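Eukaryotic translation initiation factor 2A (Schizosaccharomyces pombe, PDB 3WJ9) probably directs the binding of methionyl initiator tRNA to 40S ribosomal subunits in the early steps of protein synthesis on a few specific mRNAs. Local coordinates at residues A37-Y42 and Y77-S82; L71-T76 and L88-R93; L84-S89 and C134-A139; M106-T111 and W128-T133. All coordinates share one frame; numbering follows the deposited sequence.

Contact 1. Residues A37-Y42 and Y77-S82; sequences ARNACY and YELGFS
Strands 37-42 and 77-81 run side by side in nearly the same direction, their axes 16° apart and 7.1 Å from each other at closest approach, with Cys41 beside Leu79 and no hydrogen bond between them. The gap is filled by side chains. Cys41 points its CB toward the partner strand, and chi1 of 65° keeps SG between its own backbone N and carbonyl carbon; SG lies 3.8 Å from Leu79 CB and 3.9 Å from Phe81 CD2, meeting the ring obliquely in a sulfur-aromatic contact. Phe81 CD2 also lies 3.5 Å from the carbonyl oxygen of Tyr42. Here two neighbouring blades of the beta-propeller meet in the N-terminal part of the factor through their first strands, each belonging to its own four-stranded antiparallel sheet. A classic beta bulge opposite Ala52 lets two successive residues, Arg38 and Asn39, both point toward the next blade. Asn39 ND2 rests 3.7 Å from Leu79 CG and passes near Tyr77 O, at an angle too poor for a hydrogen bond. Arg38 presents a guanidinium edge to Tyr77, NH1 being 4.3 Å from CE1, and the same NH1 makes a weak hydrogen bond to Thr76 O. The Tyr77 hydroxyl turns instead to Arg93.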
# COMPACT_ATOMS: atom_id res chain seq x y z
N ALA A 37 3.73 19.89 9.81
CA ALA A 37 3.95 18.60 9.17
C ALA A 37 3.36 18.60 7.76
O ALA A 37 2.36 19.26 7.49
CB ALA A 37 3.35 17.48 9.99
N ARG A 38 3.99 17.85 6.86
CA ARG A 38 3.57 17.79 5.47
C ARG A 38 3.27 16.36 5.03
O ARG A 38 2.70 16.13 3.97
CB ARG A 38 4.63 18.39 4.55
CG ARG A 38 5.97 17.69 4.63
CD ARG A 38 6.92 18.20 3.56
NE ARG A 38 7.29 19.59 3.77
CZ ARG A 38 7.95 20.33 2.88
NH1 ARG A 38 8.30 19.81 1.71
NH2 ARG A 38 8.25 21.59 3.15
N ASN A 39 3.65 15.41 5.87
CA ASN A 39 3.46 13.99 5.58
C ASN A 39 3.58 13.16 6.85
O ASN A 39 4.13 13.64 7.85
CB ASN A 39 4.48 13.53 4.54
CG ASN A 39 4.09 12.20 3.90
OD1 ASN A 39 2.93 11.79 3.95
ND2 ASN A 39 5.07 11.53 3.30
N ALA A 40 3.06 11.94 6.83
CA ALA A 40 3.12 11.05 7.98
C ALA A 40 2.84 9.60 7.60
O ALA A 40 2.17 9.34 6.60
CB ALA A 40 2.15 11.51 9.06
N CYS A 41 3.34 8.66 8.41
CA CYS A 41 3.10 7.23 8.17
C CYS A 41 3.47 6.34 9.36
O CYS A 41 4.23 6.75 10.25
CB CYS A 41 3.87 6.76 6.93
SG CYS A 41 5.67 6.83 7.08
N TYR A 42 2.92 5.13 9.37
CA TYR A 42 3.26 4.11 10.37
C TYR A 42 4.18 3.05 9.76
O TYR A 42 4.15 2.81 8.56
CB TYR A 42 2.01 3.42 10.91
CG TYR A 42 1.26 4.17 12.00
CD1 TYR A 42 1.80 4.31 13.27
CD2 TYR A 42 -0.00 4.69 11.76
CE1 TYR A 42 1.11 4.98 14.27
CE2 TYR A 42 -0.70 5.36 12.75
CZ TYR A 42 -0.14 5.50 14.00
OH TYR A 42 -0.84 6.17 14.98
N TYR A 77 8.73 14.56 0.39
CA TYR A 77 7.35 14.45 -0.08
C TYR A 77 6.77 13.09 0.28
O TYR A 77 5.56 12.96 0.49
CB TYR A 77 7.26 14.67 -1.59
CG TYR A 77 7.42 16.11 -2.04
CD1 TYR A 77 8.59 16.81 -1.81
CD2 TYR A 77 6.39 16.75 -2.71
CE1 TYR A 77 8.73 18.12 -2.22
CE2 TYR A 77 6.52 18.06 -3.13
CZ TYR A 77 7.69 18.74 -2.88
OH TYR A 77 7.83 20.05 -3.29
N GLU A 78 7.63 12.08 0.33
CA GLU A 78 7.19 10.72 0.58
C GLU A 78 8.05 10.02 1.63
O GLU A 78 9.25 10.28 1.75
CB GLU A 78 7.19 9.91 -0.73
CG GLU A 78 6.58 10.65 -1.91
CD GLU A 78 5.41 9.92 -2.52
OE1 GLU A 78 4.89 8.98 -1.89
OE2 GLU A 78 5.00 10.29 -3.64
N LEU A 79 7.43 9.12 2.38
CA LEU A 79 8.11 8.37 3.43
C LEU A 79 7.70 6.90 3.35
O LEU A 79 6.61 6.58 2.88
CB LEU A 79 7.78 8.95 4.81
CG LEU A 79 8.08 10.43 5.06
CD1 LEU A 79 7.46 10.90 6.36
CD2 LEU A 79 9.58 10.69 5.06
N GLY A 80 8.58 6.01 3.81
CA GLY A 80 8.29 4.59 3.76
C GLY A 80 9.11 3.76 4.73
O GLY A 80 10.33 3.88 4.79
N PHE A 81 8.42 2.92 5.49
CA PHE A 81 9.08 2.00 6.42
C PHE A 81 9.34 0.65 5.76
O PHE A 81 8.50 0.13 5.03
CB PHE A 81 8.22 1.79 7.67
CG PHE A 81 8.39 2.86 8.72
CD1 PHE A 81 9.46 2.82 9.60
CD2 PHE A 81 7.47 3.88 8.84
CE1 PHE A 81 9.60 3.79 10.57
CE2 PHE A 81 7.61 4.85 9.80
CZ PHE A 81 8.68 4.81 10.67
N SER A 82 10.52 0.09 6.03
CA SER A 82 10.81 -1.28 5.66
C SER A 82 9.97 -2.20 6.56
O SER A 82 9.58 -1.79 7.65
CB SER A 82 12.31 -1.56 5.80
OG SER A 82 12.73 -1.35 7.14

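Contact 2. Residues L71-T76 and L88-R93; sequences LPAANT and LSTWER
Glu92 holds CG anti to its carbonyl carbon (chi1 -58°) and keeps the rest of its chain extended, which sends the carboxylate across the backbone of Ala74; Thr76, with chi1 at 47°, places CG2 beside its own backbone N, where it faces strand 87-92. That methyl settles 3.9 Å from Thr90 CB and 4.1 Å from Glu92 CG. The loop concerned leaves the last strand of one propeller blade at Leu71, makes an inverse gamma turn centred on Pro72, and enters the first strand of the next blade, whose second strand it meets here. At the start of the loop Leu71 CD1 touches Leu88 CD2 at 3.7 Å, a branch-to-branch contact between consecutive blades. Further along, the methyl of Ala73 lies 4.2 Å from Thr90 OG1, a hydroxyl already hydrogen-bonded to Trp109 NE1. Thr76 CA approaches Trp91 O at 3.4 Å in a CA-H...O contact. No conventional hydrogen bond joins the two segments, and Glu92 OE1 comes close to Ala74 O although both are acceptors. Cohesion therefore comes chiefly from methyl and methylene packing, while the Ala74 carbonyl would disfavour a charged carboxylate on Glu92, an effect that nearby Lys107 probably offsets.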
# COMPACT_ATOMS: atom_id res chain seq x y z
N LEU A 71 16.09 12.70 11.72
CA LEU A 71 16.67 12.64 10.39
C LEU A 71 16.71 14.02 9.74
O LEU A 71 15.67 14.67 9.61
CB LEU A 71 15.89 11.67 9.51
CG LEU A 71 15.53 10.33 10.15
CD1 LEU A 71 14.76 9.46 9.17
CD2 LEU A 71 16.77 9.62 10.65
N PRO A 72 17.90 14.45 9.31
CA PRO A 72 18.06 15.74 8.63
C PRO A 72 17.55 15.69 7.19
O PRO A 72 18.26 16.07 6.27
CB PRO A 72 19.57 15.98 8.66
CG PRO A 72 20.15 14.61 8.69
CD PRO A 72 19.19 13.76 9.48
N ALA A 73 16.31 15.22 7.01
CA ALA A 73 15.70 15.12 5.70
C ALA A 73 14.78 16.31 5.43
O ALA A 73 13.73 16.46 6.07
CB ALA A 73 14.93 13.82 5.57
N ALA A 74 15.18 17.16 4.49
CA ALA A 74 14.41 18.35 4.14
C ALA A 74 13.71 18.18 2.80
O ALA A 74 14.10 17.34 1.99
CB ALA A 74 15.31 19.57 4.13
N ASN A 75 12.69 19.00 2.57
CA ASN A 75 11.96 19.03 1.30
C ASN A 75 11.36 17.68 0.91
O ASN A 75 11.15 17.41 -0.27
CB ASN A 75 12.89 19.51 0.18
CG ASN A 75 13.67 20.76 0.56
OD1 ASN A 75 13.11 21.72 1.08
ND2 ASN A 75 14.97 20.73 0.32
N THR A 76 11.11 16.83 1.90
CA THR A 76 10.57 15.50 1.65
C THR A 76 9.13 15.56 1.16
O THR A 76 8.41 16.51 1.45
CB THR A 76 10.61 14.61 2.91
OG1 THR A 76 10.10 15.34 4.03
CG2 THR A 76 12.04 14.18 3.20
N LEU A 88 13.99 3.46 6.94
CA LEU A 88 13.00 4.42 6.48
C LEU A 88 13.56 5.19 5.28
O LEU A 88 14.65 5.74 5.34
CB LEU A 88 12.62 5.39 7.61
CG LEU A 88 11.59 6.49 7.31
CD1 LEU A 88 10.18 5.92 7.29
CD2 LEU A 88 11.70 7.62 8.32
N SER A 89 12.80 5.21 4.19
CA SER A 89 13.23 5.89 2.97
C SER A 89 12.53 7.23 2.80
O SER A 89 11.35 7.37 3.12
CB SER A 89 12.97 5.00 1.75
OG SER A 89 13.69 3.78 1.84
N THR A 90 13.26 8.22 2.30
CA THR A 90 12.73 9.58 2.15
C THR A 90 12.93 10.13 0.74
O THR A 90 14.06 10.40 0.34
CB THR A 90 13.39 10.55 3.15
OG1 THR A 90 14.80 10.61 2.91
CG2 THR A 90 13.14 10.10 4.58
N TRP A 91 11.84 10.32 0.01
CA TRP A 91 11.89 10.93 -1.32
C TRP A 91 11.89 12.45 -1.21
O TRP A 91 10.97 13.05 -0.65
CB TRP A 91 10.70 10.48 -2.17
CG TRP A 91 10.72 10.96 -3.62
CD1 TRP A 91 11.15 10.27 -4.70
CD2 TRP A 91 10.27 12.23 -4.11
NE1 TRP A 91 11.02 11.02 -5.84
CE2 TRP A 91 10.48 12.24 -5.51
CE3 TRP A 91 9.72 13.37 -3.52
CZ2 TRP A 91 10.15 13.33 -6.31
CZ3 TRP A 91 9.40 14.46 -4.32
CH2 TRP A 91 9.62 14.42 -5.70
N GLU A 92 12.94 13.08 -1.74
CA GLU A 92 12.96 14.54 -1.88
C GLU A 92 12.73 14.89 -3.34
O GLU A 92 12.77 14.02 -4.21
CB GLU A 92 14.29 15.12 -1.40
CG GLU A 92 14.65 14.80 0.04
CD GLU A 92 15.98 15.39 0.46
OE1 GLU A 92 16.38 15.20 1.62
OE2 GLU A 92 16.62 16.06 -0.38
N ARG A 93 12.48 16.16 -3.62
CA ARG A 93 12.34 16.61 -5.00
C ARG A 93 13.72 16.65 -5.65
O ARG A 93 14.65 17.23 -5.09
CB ARG A 93 11.65 17.97 -5.08
CG ARG A 93 11.33 18.42 -6.50
CD ARG A 93 10.65 19.78 -6.54
NE ARG A 93 9.33 19.77 -5.91
CZ ARG A 93 8.21 19.42 -6.53
NH1 ARG A 93 8.25 19.02 -7.80
NH2 ARG A 93 7.05 19.45 -5.89

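Contact 3. Residues L84-S89 and C134-A139; sequences LGKYLS and CDESLA
Cys134 opens the approach with its carbonyl oxygen 4.1 Å from Leu84 CG, in a turn between the first two strands of one propeller blade, facing the matching turn of the preceding blade. Asp135 follows, its carbonyl oxygen 3.7 Å from Leu84 CD1; its side chain bends back in an Asx turn, with His179 binding the other carboxylate oxygen. Glu136 has CG trans to the backbone N (chi1 -152°), and its extended chain crosses between the blades, delivering the carboxylate into the turn formed by Leu84, Gly85 and Lys86. OE2 accepts from Leu84 N at 2.7 Å, a bent bond (138°) coming from well above the carboxylate plane, and from Lys86 N at 3.3 Å, a longer but straighter bond (164°) on the syn side. The two amides grip this buried oxygen from opposite faces of that plane; the Ser82 hydroxyl, modelled very close, is a probable further partner. OE1 lies 3.2 Å from Lys86 CB, against the root of a side chain whose ammonium heads elsewhere. The Tyr87 ring is oblique to the group, CD2 4.1 Å from Glu136 CD. Ser137 completes the Asx turn, its N hydrogen-bonded to Asp135 OD1 at 3.0 Å.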
# COMPACT_ATOMS: atom_id res chain seq x y z
N LEU A 84 10.12 -4.40 8.77
CA LEU A 84 10.37 -4.50 10.20
C LEU A 84 10.72 -3.14 10.79
O LEU A 84 11.13 -3.03 11.95
CB LEU A 84 11.48 -5.51 10.49
CG LEU A 84 11.19 -6.96 10.08
CD1 LEU A 84 12.40 -7.84 10.30
CD2 LEU A 84 9.99 -7.51 10.85
N GLY A 85 10.56 -2.10 9.98
CA GLY A 85 10.73 -0.73 10.43
C GLY A 85 12.14 -0.37 10.86
O GLY A 85 12.35 0.62 11.56
N LYS A 86 13.12 -1.17 10.44
CA LYS A 86 14.51 -0.89 10.77
C LYS A 86 15.12 0.06 9.75
O LYS A 86 16.25 0.52 9.92
CB LYS A 86 15.32 -2.18 10.84
CG LYS A 86 15.03 -3.03 12.06
CD LYS A 86 15.85 -4.31 12.05
CE LYS A 86 15.67 -5.10 13.34
NZ LYS A 86 16.21 -4.36 14.51
N TYR A 87 14.38 0.36 8.69
CA TYR A 87 14.83 1.31 7.69
C TYR A 87 13.68 2.20 7.21
O TYR A 87 12.54 1.75 7.10
CB TYR A 87 15.47 0.59 6.50
CG TYR A 87 16.62 -0.31 6.89
CD1 TYR A 87 17.88 0.21 7.15
CD2 TYR A 87 16.44 -1.68 6.99
CE1 TYR A 87 18.93 -0.61 7.51
CE2 TYR A 87 17.49 -2.51 7.35
CZ TYR A 87 18.73 -1.97 7.60
OH TYR A 87 19.77 -2.80 7.95
N LEU A 88 13.99 3.46 6.94
CA LEU A 88 13.00 4.42 6.48
C LEU A 88 13.56 5.19 5.28
O LEU A 88 14.65 5.74 5.34
CB LEU A 88 12.62 5.39 7.61
CG LEU A 88 11.59 6.49 7.31
CD1 LEU A 88 10.18 5.92 7.29
CD2 LEU A 88 11.70 7.62 8.32
N SER A 89 12.80 5.21 4.19
CA SER A 89 13.23 5.89 2.97
C SER A 89 12.53 7.23 2.80
O SER A 89 11.35 7.37 3.12
CB SER A 89 12.97 5.00 1.75
OG SER A 89 13.69 3.78 1.84
N CYS A 134 10.01 -9.93 3.39
CA CYS A 134 9.31 -9.83 4.67
C CYS A 134 10.26 -9.93 5.86
O CYS A 134 10.00 -9.34 6.91
CB CYS A 134 8.23 -10.91 4.78
SG CYS A 134 6.69 -10.47 3.96
N ASP A 135 11.35 -10.66 5.71
CA ASP A 135 12.35 -10.76 6.76
C ASP A 135 13.29 -9.55 6.75
O ASP A 135 14.21 -9.47 7.56
CB ASP A 135 13.16 -12.06 6.65
CG ASP A 135 13.77 -12.26 5.28
OD1 ASP A 135 14.11 -11.27 4.60
OD2 ASP A 135 13.93 -13.43 4.87
N GLU A 136 13.05 -8.65 5.80
CA GLU A 136 13.81 -7.40 5.70
C GLU A 136 15.30 -7.66 5.49
O GLU A 136 16.14 -6.89 5.96
CB GLU A 136 13.59 -6.55 6.95
CG GLU A 136 13.71 -5.05 6.75
CD GLU A 136 13.54 -4.30 8.06
OE1 GLU A 136 14.32 -4.56 9.00
OE2 GLU A 136 12.61 -3.46 8.17
N SER A 137 15.63 -8.74 4.79
CA SER A 137 17.02 -9.09 4.55
C SER A 137 17.48 -8.65 3.16
O SER A 137 18.68 -8.46 2.93
CB SER A 137 17.23 -10.60 4.71
OG SER A 137 16.39 -11.33 3.84
N LEU A 138 16.54 -8.47 2.25
CA LEU A 138 16.88 -8.12 0.87
C LEU A 138 16.10 -6.91 0.37
O LEU A 138 14.91 -6.76 0.65
CB LEU A 138 16.62 -9.32 -0.05
CG LEU A 138 17.31 -10.64 0.32
CD1 LEU A 138 16.91 -11.75 -0.64
CD2 LEU A 138 18.82 -10.47 0.34
N ALA A 139 16.78 -6.04 -0.37
CA ALA A 139 16.16 -4.85 -0.95
C ALA A 139 16.29 -4.88 -2.46
O ALA A 139 17.13 -5.60 -3.00
CB ALA A 139 16.79 -3.59 -0.38

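Contact 4. Residues M106-T111 and W128-T133; sequences MKVWNT and WNLQYT
The amide oxygen of Asn129, a residue whose CA lies 4.1 Å from Met106 CE, takes a hydrogen bond from the hydroxyl of Ser89 on the strand beside 106-110. That bond reaches from one propeller blade to the segment leading into the next; no hydrogen bond joins segments 106-111 and 128-133 themselves, whose meeting is largely apolar. Met106 is present as selenomethionine, and its chain bends at chi2 and chi3 so that the terminal methyl reaches into the other segment. CE lies 3.5 Å from the carbonyl oxygen of Trp128 and 3.7 Å from Leu130 CG. The selenium meets the Trp128 ring obliquely in a Met-aromatic contact, 5.5 Å from the centroid of the six-membered ring and 73° off its normal. One face of the same indole is occupied by Asn129 CB, which sits over its centre.

Two residues on, Val108 divides its branches between two partners. CG1, antiperiplanar to the backbone N (chi1 -176°), lies 4.0 Å from Tyr132 OH, the two side chains approaching from opposite directions. CG2 touches Leu130 CD1 at 3.8 Å, and here the side chains cross at about a right angle.

Strand 106-110 runs between strands 87-92 and 116-120 of its sheet, while the short strand 131-132 is the first of the following blade. Phe120 touches both Met106 and Leu130, and on the other blade strand 138-143 backs the second segment, with Arg141 against Leu130 and Ala139 against Tyr132.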
# COMPACT_ATOMS: atom_id res chain seq x y z
N MSE A 106 16.53 10.51 -2.90
CA MSE A 106 16.06 9.59 -1.88
C MSE A 106 17.19 8.87 -1.18
O MSE A 106 18.12 8.35 -1.84
CB MSE A 106 15.04 8.62 -2.49
CG MSE A 106 15.61 7.28 -2.94
SE MSE A 106 15.29 5.94 -1.54
CE MSE A 106 15.04 4.37 -2.70
N LYS A 107 17.14 8.83 0.15
CA LYS A 107 18.16 8.27 0.98
C LYS A 107 17.49 7.21 1.84
O LYS A 107 16.28 7.24 2.03
CB LYS A 107 18.80 9.37 1.82
CG LYS A 107 19.11 10.63 1.02
CD LYS A 107 19.45 11.82 1.89
CE LYS A 107 19.28 13.13 1.13
NZ LYS A 107 20.15 13.18 -0.09
N VAL A 108 18.27 6.25 2.33
CA VAL A 108 17.72 5.27 3.24
C VAL A 108 18.32 5.55 4.61
O VAL A 108 19.50 5.86 4.72
CB VAL A 108 18.02 3.82 2.79
CG1 VAL A 108 17.34 2.82 3.71
CG2 VAL A 108 17.56 3.61 1.36
N TRP A 109 17.49 5.47 5.65
CA TRP A 109 17.95 5.81 6.99
C TRP A 109 17.75 4.66 7.98
O TRP A 109 16.85 3.84 7.81
CB TRP A 109 17.21 7.06 7.51
CG TRP A 109 17.11 8.19 6.52
CD1 TRP A 109 16.20 8.31 5.50
CD2 TRP A 109 17.92 9.38 6.47
NE1 TRP A 109 16.41 9.49 4.82
CE2 TRP A 109 17.45 10.16 5.39
CE3 TRP A 109 19.00 9.84 7.23
CZ2 TRP A 109 18.03 11.38 5.06
CZ3 TRP A 109 19.57 11.06 6.89
CH2 TRP A 109 19.08 11.81 5.82
N ASN A 110 18.60 4.62 8.99
CA ASN A 110 18.41 3.70 10.11
C ASN A 110 17.51 4.37 11.14
O ASN A 110 17.56 5.59 11.32
CB ASN A 110 19.76 3.31 10.72
CG ASN A 110 19.65 2.21 11.76
OD1 ASN A 110 18.78 2.25 12.64
ND2 ASN A 110 20.53 1.23 11.68
N THR A 111 16.69 3.57 11.82
CA THR A 111 15.69 4.11 12.73
C THR A 111 16.13 4.08 14.20
O THR A 111 15.60 4.83 15.02
CB THR A 111 14.35 3.36 12.60
OG1 THR A 111 14.53 1.99 12.97
CG2 THR A 111 13.84 3.44 11.16
N TRP A 128 9.12 4.79 -6.27
CA TRP A 128 10.33 5.46 -5.82
C TRP A 128 11.14 4.61 -4.84
O TRP A 128 12.35 4.48 -4.97
CB TRP A 128 9.98 6.81 -5.17
CG TRP A 128 9.20 6.69 -3.90
CD1 TRP A 128 7.86 6.49 -3.79
CD2 TRP A 128 9.71 6.74 -2.57
NE1 TRP A 128 7.50 6.42 -2.46
CE2 TRP A 128 8.63 6.57 -1.69
CE3 TRP A 128 10.99 6.92 -2.03
CZ2 TRP A 128 8.77 6.57 -0.31
CZ3 TRP A 128 11.14 6.92 -0.65
CH2 TRP A 128 10.04 6.75 0.19
N ASN A 129 10.45 4.00 -3.88
CA ASN A 129 11.11 3.31 -2.78
C ASN A 129 11.70 1.96 -3.17
O ASN A 129 11.32 1.38 -4.19
CB ASN A 129 10.13 3.12 -1.61
CG ASN A 129 10.84 2.91 -0.28
OD1 ASN A 129 12.01 2.54 -0.24
ND2 ASN A 129 10.12 3.15 0.81
N LEU A 130 12.63 1.48 -2.35
CA LEU A 130 13.11 0.11 -2.47
C LEU A 130 12.02 -0.84 -2.00
O LEU A 130 11.29 -0.53 -1.05
CB LEU A 130 14.38 -0.10 -1.64
CG LEU A 130 15.60 0.75 -1.96
CD1 LEU A 130 16.63 0.64 -0.85
CD2 LEU A 130 16.18 0.28 -3.27
N GLN A 131 11.89 -1.98 -2.66
CA GLN A 131 11.01 -3.03 -2.17
C GLN A 131 11.82 -3.91 -1.24
O GLN A 131 13.05 -3.91 -1.28
CB GLN A 131 10.42 -3.85 -3.32
CG GLN A 131 9.71 -3.00 -4.37
CD GLN A 131 8.97 -3.84 -5.39
OE1 GLN A 131 8.68 -5.01 -5.15
NE2 GLN A 131 8.68 -3.25 -6.54
N TYR A 132 11.14 -4.66 -0.38
CA TYR A 132 11.83 -5.50 0.59
C TYR A 132 11.22 -6.89 0.68
O TYR A 132 10.08 -7.11 0.26
CB TYR A 132 11.79 -4.86 1.98
CG TYR A 132 12.62 -3.60 2.14
CD1 TYR A 132 12.17 -2.38 1.66
CD2 TYR A 132 13.85 -3.64 2.79
CE1 TYR A 132 12.93 -1.23 1.81
CE2 TYR A 132 14.61 -2.50 2.95
CZ TYR A 132 14.15 -1.30 2.45
OH TYR A 132 14.90 -0.16 2.60
N THR A 133 11.99 -7.82 1.22
CA THR A 133 11.47 -9.12 1.61
C THR A 133 10.83 -8.96 2.98
O THR A 133 11.06 -7.97 3.66
CB THR A 133 12.56 -10.19 1.64
OG1 THR A 133 13.60 -9.79 2.54
CG2 THR A 133 13.15 -10.38 0.25

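How the contacts relate
The four contacts follow the propeller from blade to blade around WD 1. Contact 1 joins this blade to the preceding one, contact 2 joins its entry loop to its second strand, and contacts 3 and 4 join it to the following blade. Those last two lie close together, with centres about 7 Å apart; Gly85 O and Thr111 OG1 probably share a hydrogen bond of 2.9 Å. Contacts 1 and 2 have centres about 9 Å apart and are tied by backbone pairing, Gly80 O to Ser89 N at 2.9 Å. Contacts 2 and 3 share Leu88 and Ser89, although their centres are about 17 Å apart. A probable hydrogen bond from Ser82 N to Tyr87 O, 2.8 Å, ties contact 1 to contact 3.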